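Side-chain contacts in phytase (Debaryomyces castellii, PDB 2GFI), which hydrolyses a phosphate ester of inositol hexakisphosphate (phytate), as a 3-phytase of the histidine acid phosphatase family: residues A[156-161]-A[178-183]; A[170-175]-A[189-194]. All blocks are in the same frame, centred on the assembly; numbering follows the deposited sequence.

Contact 1. Residues A[156-161]-A[178-183]; sequences DTLPVF and GFMGDD
Leu158, at the start of strand 158-163, meets Phe179 and Met180, the two residues that close helix 166-180, and all three are buried. The contact illustrates how a helix settles on the strand that precedes it in a beta-alpha-beta unit: one branched aliphatic side chain reaches from the sheet toward the helix and is received by two neighbouring side chains of the helix end.

The aliphatic-aromatic part is the tighter. The first torsion of Leu158 (chi1 -178°) sets CG opposite the backbone N and carries both methyl groups to the Phe179 ring, where they bear on the same side of it. CD2 of Leu158 lies 3.6 Å from CD2 of Phe179 and comes to the ring obliquely, while CD1 of Leu158 comes within 4.0 Å of CE2 of the same ring. Phe152 touches Leu158 as well and packs edge-to-face with Phe179. Leu328 of the neighbouring strand 326-331 touches Leu158, and Ile326 of the same strand touches Phe179.

The sulfur part is looser. The bend of Met180 at chi2 (-55°) sets its sulfur beside the leucine; SD of Met180 stands 4.0 Å from CD2 of Leu158, and CG of Met180 is 4.1 Å from that same methyl. One methyl of Leu158 is therefore shared between a carbon of the aromatic ring and a thioether.

No hydrogen bond joins the two segments. Beyond Met180 the chain leaves the helix at Gly181, whose phi is positive (49°), and Asp182 then bonds to Gln170 and Tyr174 of the second subunit. Chemically, the contact rests on dispersion and the exclusion of water alone, so its specificity lies in the fit of shapes rather than in directed bonds.

Contact 2. Residues A[170-175]-A[189-194]; sequences QTSQYF and VKTNII
Thr191 of strand 189-194 takes hold of Gln173 on helix 166-180 through its hydroxyl, a polar contact between the helix and the second strand of a right-handed beta-alpha-beta crossover whose first strand is 158-163. It is a worked example of how such a unit can join helix to sheet by a hydrogen bond at the partly exposed margin of their interface.

Along the strand, Val189 comes first; its side chain turns toward the helix but packs on Ala176 and Met180, further along than the segment 170-175. Lys190 points away from the helix, and its backbone pairs with Leu158 and Val160 of the neighbouring strand. Thr191 then carries the contact. Its OG1 sits beside the backbone N (chi1 -64°), which turns the hydroxyl to the glutamine, with CG2 on the side of Ser172, whose OG is a loose 4.3 Å from that methyl and is bonded to O of Tyr169.

OG1 of Thr191 donates to OE1 of Gln173 over 2.9 Å, arriving at 130° to the C=O bond and tilted 21° out of the carbonyl plane. The bend of Gln173 at chi2 brings the amide within range of the strand. The amide is gripped a second time through water 1, which accepts from NE2 of Gln173 at 2.7 Å and donates to OG1 of Thr191 at 2.6 Å. With an alanine here instead of Gln173, the Thr191 hydroxyl is likely to lose its acceptor and the bridging water its amide donor.

Past Thr191, Asn192 bonds through its backbone to Val160 and Thr162, and Ile193 lays its side chain on Tyr169, the residue whose carbonyl O is bonded to OG of Ser172.

In the fold
Contacts 1 and 2, with centres 9 Å apart, belong to one beta-alpha-beta unit: strand 158-163, helix 166-180 and strand 189-194. Their segments alternate along the chain, in the order 156-161, 170-175, 178-183, 189-194, so the helix is tied by its end to the preceding strand and by its middle to the following one. The two strands run parallel as neighbours in the mixed sheet and are joined directly, probably by hydrogen bonds from Lys190 and Asn192. The same helix also reaches the second subunit. Contact 2 lies nearer the predicted nucleophile, with Ser172 about 9 Å from His70 between side chains, whereas contact 1 lies away from annotated sites.

Contact 1. Residues A[156-161]-A[178-183]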
ATOM      1  N   ASP A 156      27.179 -21.629  21.957  1.00 39.55           N
ATOM      2  CA  ASP A 156      28.274 -21.324  21.045  1.00 39.16           C
ATOM      3  C   ASP A 156      28.377 -19.839  20.737  1.00 38.19           C
ATOM      4  O   ASP A 156      27.372 -19.159  20.511  1.00 38.88           O
ATOM      5  CB  ASP A 156      28.126 -22.102  19.727  1.00 39.95           C
ATOM      6  CG  ASP A 156      28.114 -23.622  19.927  1.00 41.94           C
ATOM      7  OD1 ASP A 156      28.653 -24.099  20.945  1.00 45.18           O
ATOM      8  OD2 ASP A 156      27.596 -24.426  19.115  1.00 46.33           O
ATOM      9  N   THR A 157      29.599 -19.336  20.749  1.00 36.12           N
ATOM     10  CA  THR A 157      29.897 -18.048  20.191  1.00 34.70           C
ATOM     11  C   THR A 157      29.431 -17.928  18.720  1.00 32.83           C
ATOM     12  O   THR A 157      29.585 -18.857  17.911  1.00 32.21           O
ATOM     13  CB  THR A 157      31.411 -17.827  20.291  1.00 35.28           C
ATOM     14  OG1 THR A 157      31.715 -17.300  21.587  1.00 37.33           O
ATOM     15  CG2 THR A 157      31.832 -16.721  19.390  1.00 35.73           C
ATOM     16  N   LEU A 158      28.874 -16.767  18.380  1.00 30.55           N
ATOM     17  CA  LEU A 158      28.567 -16.444  16.989  1.00 27.75           C
ATOM     18  C   LEU A 158      29.804 -15.822  16.384  1.00 26.84           C
ATOM     19  O   LEU A 158      30.267 -14.796  16.873  1.00 26.66           O
ATOM     20  CB  LEU A 158      27.393 -15.462  16.903  1.00 27.09           C
ATOM     21  CG  LEU A 158      26.929 -15.060  15.510  1.00 25.79           C
ATOM     22  CD1 LEU A 158      26.188 -16.231  14.805  1.00 21.09           C
ATOM     23  CD2 LEU A 158      26.070 -13.751  15.605  1.00 26.16           C
ATOM     24  N   PRO A 159      30.377 -16.463  15.368  1.00 25.96           N
ATOM     25  CA  PRO A 159      31.465 -15.849  14.616  1.00 25.72           C
ATOM     26  C   PRO A 159      30.908 -14.880  13.555  1.00 26.12           C
ATOM     27  O   PRO A 159      29.818 -15.091  12.960  1.00 26.74           O
ATOM     28  CB  PRO A 159      32.177 -17.043  13.973  1.00 24.77           C
ATOM     29  CG  PRO A 159      31.098 -18.078  13.831  1.00 25.36           C
ATOM     30  CD  PRO A 159      30.052 -17.821  14.878  1.00 25.08           C
ATOM     31  N   VAL A 160      31.631 -13.798  13.335  1.00 25.46           N
ATOM     32  CA  VAL A 160      31.219 -12.850  12.319  1.00 24.81           C
ATOM     33  C   VAL A 160      32.465 -12.650  11.477  1.00 24.53           C
ATOM     34  O   VAL A 160      33.544 -12.601  12.001  1.00 25.60           O
ATOM     35  CB  VAL A 160      30.647 -11.547  12.961  1.00 24.34           C
ATOM     36  CG1 VAL A 160      30.486 -10.467  11.954  1.00 23.58           C
ATOM     37  CG2 VAL A 160      29.295 -11.821  13.641  1.00 23.52           C
ATOM     38  N   PHE A 161      32.332 -12.634  10.173  1.00 24.39           N
ATOM     39  CA  PHE A 161      33.462 -12.372   9.323  1.00 24.56           C
ATOM     40  C   PHE A 161      33.151 -11.079   8.584  1.00 25.50           C
ATOM     41  O   PHE A 161      32.072 -10.921   7.975  1.00 25.91           O
ATOM     42  CB  PHE A 161      33.724 -13.560   8.385  1.00 24.29           C
ATOM     43  CG  PHE A 161      33.828 -14.872   9.117  1.00 22.98           C
ATOM     44  CD1 PHE A 161      35.066 -15.372   9.495  1.00 22.88           C
ATOM     45  CD2 PHE A 161      32.692 -15.544   9.502  1.00 22.15           C
ATOM     46  CE1 PHE A 161      35.166 -16.541  10.217  1.00 22.31           C
ATOM     47  CE2 PHE A 161      32.776 -16.709  10.239  1.00 25.30           C
ATOM     48  CZ  PHE A 161      34.022 -17.220  10.590  1.00 23.36           C
ATOM     49  N   GLY A 178      21.569  -6.933  15.988  1.00 20.42           N
ATOM     50  CA  GLY A 178      20.192  -7.250  15.705  1.00 20.05           C
ATOM     51  C   GLY A 178      19.975  -8.737  15.957  1.00 20.42           C
ATOM     52  O   GLY A 178      18.959  -9.145  16.517  1.00 19.69           O
ATOM     53  N   PHE A 179      20.952  -9.545  15.531  1.00 20.71           N
ATOM     54  CA  PHE A 179      20.832 -10.991  15.544  1.00 20.87           C
ATOM     55  C   PHE A 179      20.762 -11.523  16.969  1.00 20.94           C
ATOM     56  O   PHE A 179      19.937 -12.375  17.274  1.00 20.81           O
ATOM     57  CB  PHE A 179      21.986 -11.635  14.745  1.00 21.08           C
ATOM     58  CG  PHE A 179      21.953 -13.146  14.732  1.00 20.58           C
ATOM     59  CD1 PHE A 179      21.387 -13.837  13.667  1.00 21.26           C
ATOM     60  CD2 PHE A 179      22.469 -13.882  15.804  1.00 19.33           C
ATOM     61  CE1 PHE A 179      21.346 -15.241  13.686  1.00 21.81           C
ATOM     62  CE2 PHE A 179      22.432 -15.252  15.823  1.00 18.91           C
ATOM     63  CZ  PHE A 179      21.882 -15.946  14.763  1.00 20.58           C
ATOM     64  N   MET A 180      21.600 -10.971  17.837  1.00 21.72           N
ATOM     65  CA  MET A 180      21.829 -11.480  19.178  1.00 22.16           C
ATOM     66  C   MET A 180      20.942 -10.815  20.177  1.00 22.16           C
ATOM     67  O   MET A 180      20.790 -11.319  21.285  1.00 22.23           O
ATOM     68  CB  MET A 180      23.287 -11.248  19.600  1.00 22.78           C
ATOM     69  CG  MET A 180      24.304 -12.122  18.883  1.00 24.74           C
ATOM     70  SD  MET A 180      23.943 -13.893  19.011  1.00 27.59           S
ATOM     71  CE  MET A 180      24.369 -14.189  20.739  1.00 26.34           C
ATOM     72  N   GLY A 181      20.363  -9.673  19.805  1.00 21.67           N
ATOM     73  CA  GLY A 181      19.530  -8.917  20.728  1.00 21.99           C
ATOM     74  C   GLY A 181      20.172  -8.695  22.083  1.00 22.93           C
ATOM     75  O   GLY A 181      21.346  -8.277  22.142  1.00 22.44           O
ATOM     76  N   ASP A 182      19.436  -8.968  23.172  1.00 23.34           N
ATOM     77  CA  ASP A 182      19.996  -8.711  24.506  1.00 24.21           C
ATOM     78  C   ASP A 182      21.057  -9.740  24.973  1.00 24.48           C
ATOM     79  O   ASP A 182      21.576  -9.652  26.095  1.00 25.04           O
ATOM     80  CB  ASP A 182      18.920  -8.430  25.556  1.00 24.23           C
ATOM     81  CG  ASP A 182      18.029  -9.656  25.863  1.00 26.91           C
ATOM     82  OD1 ASP A 182      18.194 -10.757  25.243  1.00 28.32           O
ATOM     83  OD2 ASP A 182      17.113  -9.585  26.725  1.00 27.49           O
ATOM     84  N   ASP A 183      21.395 -10.680  24.096  1.00 24.56           N
ATOM     85  CA  ASP A 183      22.473 -11.640  24.340  1.00 25.29           C
ATOM     86  C   ASP A 183      23.798 -11.196  23.746  1.00 25.00           C
ATOM     87  O   ASP A 183      24.797 -11.891  23.898  1.00 25.30           O
ATOM     88  CB  ASP A 183      22.154 -13.010  23.734  1.00 25.32           C
ATOM     89  CG  ASP A 183      20.979 -13.673  24.392  1.00 27.83           C
ATOM     90  OD1 ASP A 183      20.837 -13.553  25.632  1.00 29.03           O
ATOM     91  OD2 ASP A 183      20.144 -14.339  23.743  1.00 30.12           O
TER

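Contact 2. Residues A[170-175]-A[189-194]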
ATOM      1  N   GLN A 170      31.181  -1.984  10.636  1.00 21.10           N
ATOM      2  CA  GLN A 170      30.089  -1.458  11.441  1.00 20.34           C
ATOM      3  C   GLN A 170      28.786  -2.172  11.086  1.00 19.10           C
ATOM      4  O   GLN A 170      28.025  -2.542  11.946  1.00 19.83           O
ATOM      5  CB  GLN A 170      29.962   0.062  11.297  1.00 19.72           C
ATOM      6  CG  GLN A 170      28.970   0.629  12.263  1.00 19.34           C
ATOM      7  CD  GLN A 170      29.073   2.119  12.370  1.00 21.34           C
ATOM      8  OE1 GLN A 170      29.082   2.806  11.351  1.00 18.76           O
ATOM      9  NE2 GLN A 170      29.121   2.639  13.612  1.00 17.71           N
ATOM     10  N   THR A 171      28.573  -2.413   9.814  1.00 19.07           N
ATOM     11  CA  THR A 171      27.451  -3.202   9.367  1.00 19.33           C
ATOM     12  C   THR A 171      27.410  -4.527  10.119  1.00 19.42           C
ATOM     13  O   THR A 171      26.354  -4.895  10.655  1.00 18.10           O
ATOM     14  CB  THR A 171      27.539  -3.421   7.885  1.00 19.20           C
ATOM     15  OG1 THR A 171      27.417  -2.152   7.256  1.00 20.69           O
ATOM     16  CG2 THR A 171      26.310  -4.184   7.370  1.00 18.46           C
ATOM     17  N   SER A 172      28.575  -5.190  10.217  1.00 19.61           N
ATOM     18  CA  SER A 172      28.617  -6.547  10.735  1.00 19.71           C
ATOM     19  C   SER A 172      28.169  -6.506  12.171  1.00 19.23           C
ATOM     20  O   SER A 172      27.492  -7.407  12.625  1.00 19.14           O
ATOM     21  CB  SER A 172      30.022  -7.179  10.583  1.00 20.09           C
ATOM     22  OG  SER A 172      30.938  -6.643  11.517  1.00 21.48           O
ATOM     23  N   GLN A 173      28.528  -5.424  12.859  1.00 19.42           N
ATOM     24  CA  GLN A 173      28.242  -5.252  14.284  1.00 19.44           C
ATOM     25  C   GLN A 173      26.803  -4.911  14.528  1.00 19.40           C
ATOM     26  O   GLN A 173      26.224  -5.370  15.501  1.00 20.10           O
ATOM     27  CB  GLN A 173      29.124  -4.149  14.889  1.00 19.55           C
ATOM     28  CG  GLN A 173      30.598  -4.515  14.852  1.00 19.84           C
ATOM     29  CD  GLN A 173      30.842  -5.862  15.489  1.00 20.86           C
ATOM     30  OE1 GLN A 173      31.036  -6.864  14.790  1.00 24.80           O
ATOM     31  NE2 GLN A 173      30.764  -5.909  16.795  1.00 19.40           N
ATOM     32  N   TYR A 174      26.222  -4.081  13.669  1.00 18.47           N
ATOM     33  CA  TYR A 174      24.809  -3.799  13.815  1.00 18.21           C
ATOM     34  C   TYR A 174      23.984  -5.037  13.505  1.00 17.76           C
ATOM     35  O   TYR A 174      23.035  -5.312  14.196  1.00 17.76           O
ATOM     36  CB  TYR A 174      24.383  -2.617  12.951  1.00 18.25           C
ATOM     37  CG  TYR A 174      24.547  -1.333  13.697  1.00 16.76           C
ATOM     38  CD1 TYR A 174      25.752  -0.652  13.678  1.00 17.85           C
ATOM     39  CD2 TYR A 174      23.502  -0.804  14.438  1.00 18.53           C
ATOM     40  CE1 TYR A 174      25.912   0.564  14.363  1.00 18.33           C
ATOM     41  CE2 TYR A 174      23.629   0.406  15.104  1.00 19.54           C
ATOM     42  CZ  TYR A 174      24.856   1.078  15.074  1.00 18.86           C
ATOM     43  OH  TYR A 174      25.013   2.263  15.767  1.00 20.33           O
ATOM     44  N   PHE A 175      24.376  -5.782  12.474  1.00 17.49           N
ATOM     45  CA  PHE A 175      23.736  -7.003  12.151  1.00 17.82           C
ATOM     46  C   PHE A 175      23.800  -7.972  13.330  1.00 18.69           C
ATOM     47  O   PHE A 175      22.762  -8.498  13.733  1.00 19.93           O
ATOM     48  CB  PHE A 175      24.411  -7.644  10.939  1.00 18.24           C
ATOM     49  CG  PHE A 175      23.783  -8.952  10.543  1.00 18.87           C
ATOM     50  CD1 PHE A 175      22.830  -8.996   9.535  1.00 17.37           C
ATOM     51  CD2 PHE A 175      24.111 -10.135  11.223  1.00 19.39           C
ATOM     52  CE1 PHE A 175      22.228 -10.199   9.191  1.00 17.79           C
ATOM     53  CE2 PHE A 175      23.502 -11.350  10.880  1.00 17.72           C
ATOM     54  CZ  PHE A 175      22.567 -11.381   9.871  1.00 17.02           C
ATOM     55  N   VAL A 189      29.687 -13.079  20.708  1.00 29.92           N
ATOM     56  CA  VAL A 189      30.007 -12.834  19.294  1.00 28.52           C
ATOM     57  C   VAL A 189      31.492 -12.643  19.180  1.00 29.29           C
ATOM     58  O   VAL A 189      32.084 -11.894  19.957  1.00 29.50           O
ATOM     59  CB  VAL A 189      29.279 -11.567  18.702  1.00 27.80           C
ATOM     60  CG1 VAL A 189      29.630 -11.371  17.208  1.00 25.82           C
ATOM     61  CG2 VAL A 189      27.762 -11.638  18.930  1.00 25.16           C
ATOM     62  N   LYS A 190      32.107 -13.319  18.221  1.00 29.75           N
ATOM     63  CA  LYS A 190      33.488 -13.072  17.969  1.00 30.48           C
ATOM     64  C   LYS A 190      33.617 -12.650  16.519  1.00 29.24           C
ATOM     65  O   LYS A 190      33.260 -13.404  15.605  1.00 28.65           O
ATOM     66  CB  LYS A 190      34.345 -14.302  18.313  1.00 32.07           C
ATOM     67  CG  LYS A 190      34.442 -14.612  19.878  1.00 38.61           C
ATOM     68  CD  LYS A 190      34.940 -13.416  20.739  1.00 38.39           C
ATOM     69  CE  LYS A 190      35.264 -13.826  22.180  1.00 41.10           C
ATOM     70  NZ  LYS A 190      36.013 -12.706  22.904  1.00 40.57           N
ATOM     71  N   THR A 191      34.125 -11.437  16.321  1.00 27.47           N
ATOM     72  CA  THR A 191      34.255 -10.900  14.997  1.00 26.97           C
ATOM     73  C   THR A 191      35.668 -11.090  14.495  1.00 27.39           C
ATOM     74  O   THR A 191      36.635 -10.717  15.169  1.00 27.21           O
ATOM     75  CB  THR A 191      33.908  -9.409  14.997  1.00 26.56           C
ATOM     76  OG1 THR A 191      32.535  -9.262  15.347  1.00 26.86           O
ATOM     77  CG2 THR A 191      34.012  -8.831  13.596  1.00 25.58           C
ATOM     78  N   ASN A 192      35.760 -11.625  13.289  1.00 27.12           N
ATOM     79  CA  ASN A 192      37.003 -11.829  12.595  1.00 27.84           C
ATOM     80  C   ASN A 192      37.095 -10.808  11.500  1.00 28.12           C
ATOM     81  O   ASN A 192      36.296 -10.801  10.571  1.00 28.77           O
ATOM     82  CB  ASN A 192      37.042 -13.261  12.062  1.00 28.23           C
ATOM     83  CG  ASN A 192      36.720 -14.263  13.148  1.00 28.64           C
ATOM     84  OD1 ASN A 192      37.470 -14.397  14.114  1.00 29.01           O
ATOM     85  ND2 ASN A 192      35.560 -14.904  13.048  1.00 29.59           N
ATOM     86  N   ILE A 193      38.046  -9.901  11.660  1.00 28.40           N
ATOM     87  CA  ILE A 193      38.231  -8.800  10.771  1.00 28.36           C
ATOM     88  C   ILE A 193      39.330  -9.230   9.843  1.00 29.30           C
ATOM     89  O   ILE A 193      40.466  -9.394  10.256  1.00 30.77           O
ATOM     90  CB  ILE A 193      38.665  -7.548  11.541  1.00 28.37           C
ATOM     91  CG1 ILE A 193      37.777  -7.302  12.755  1.00 26.81           C
ATOM     92  CG2 ILE A 193      38.685  -6.317  10.615  1.00 28.31           C
ATOM     93  CD1 ILE A 193      38.252  -6.129  13.598  1.00 27.59           C
ATOM     94  N   ILE A 194      38.988  -9.386   8.579  1.00 29.26           N
ATOM     95  CA  ILE A 194      39.860  -9.936   7.584  1.00 29.03           C
ATOM     96  C   ILE A 194      40.316  -8.765   6.749  1.00 29.26           C
ATOM     97  O   ILE A 194      39.505  -8.050   6.111  1.00 28.91           O
ATOM     98  CB  ILE A 194      39.062 -10.968   6.759  1.00 29.11           C
ATOM     99  CG1 ILE A 194      38.628 -12.107   7.680  1.00 30.18           C
ATOM    100  CG2 ILE A 194      39.867 -11.527   5.623  1.00 28.19           C
ATOM    101  CD1 ILE A 194      37.235 -12.489   7.393  1.00 33.65           C
TER
HETATM  102  O   HOH W   1      31.959  -8.133  17.635  1.00 33.41           O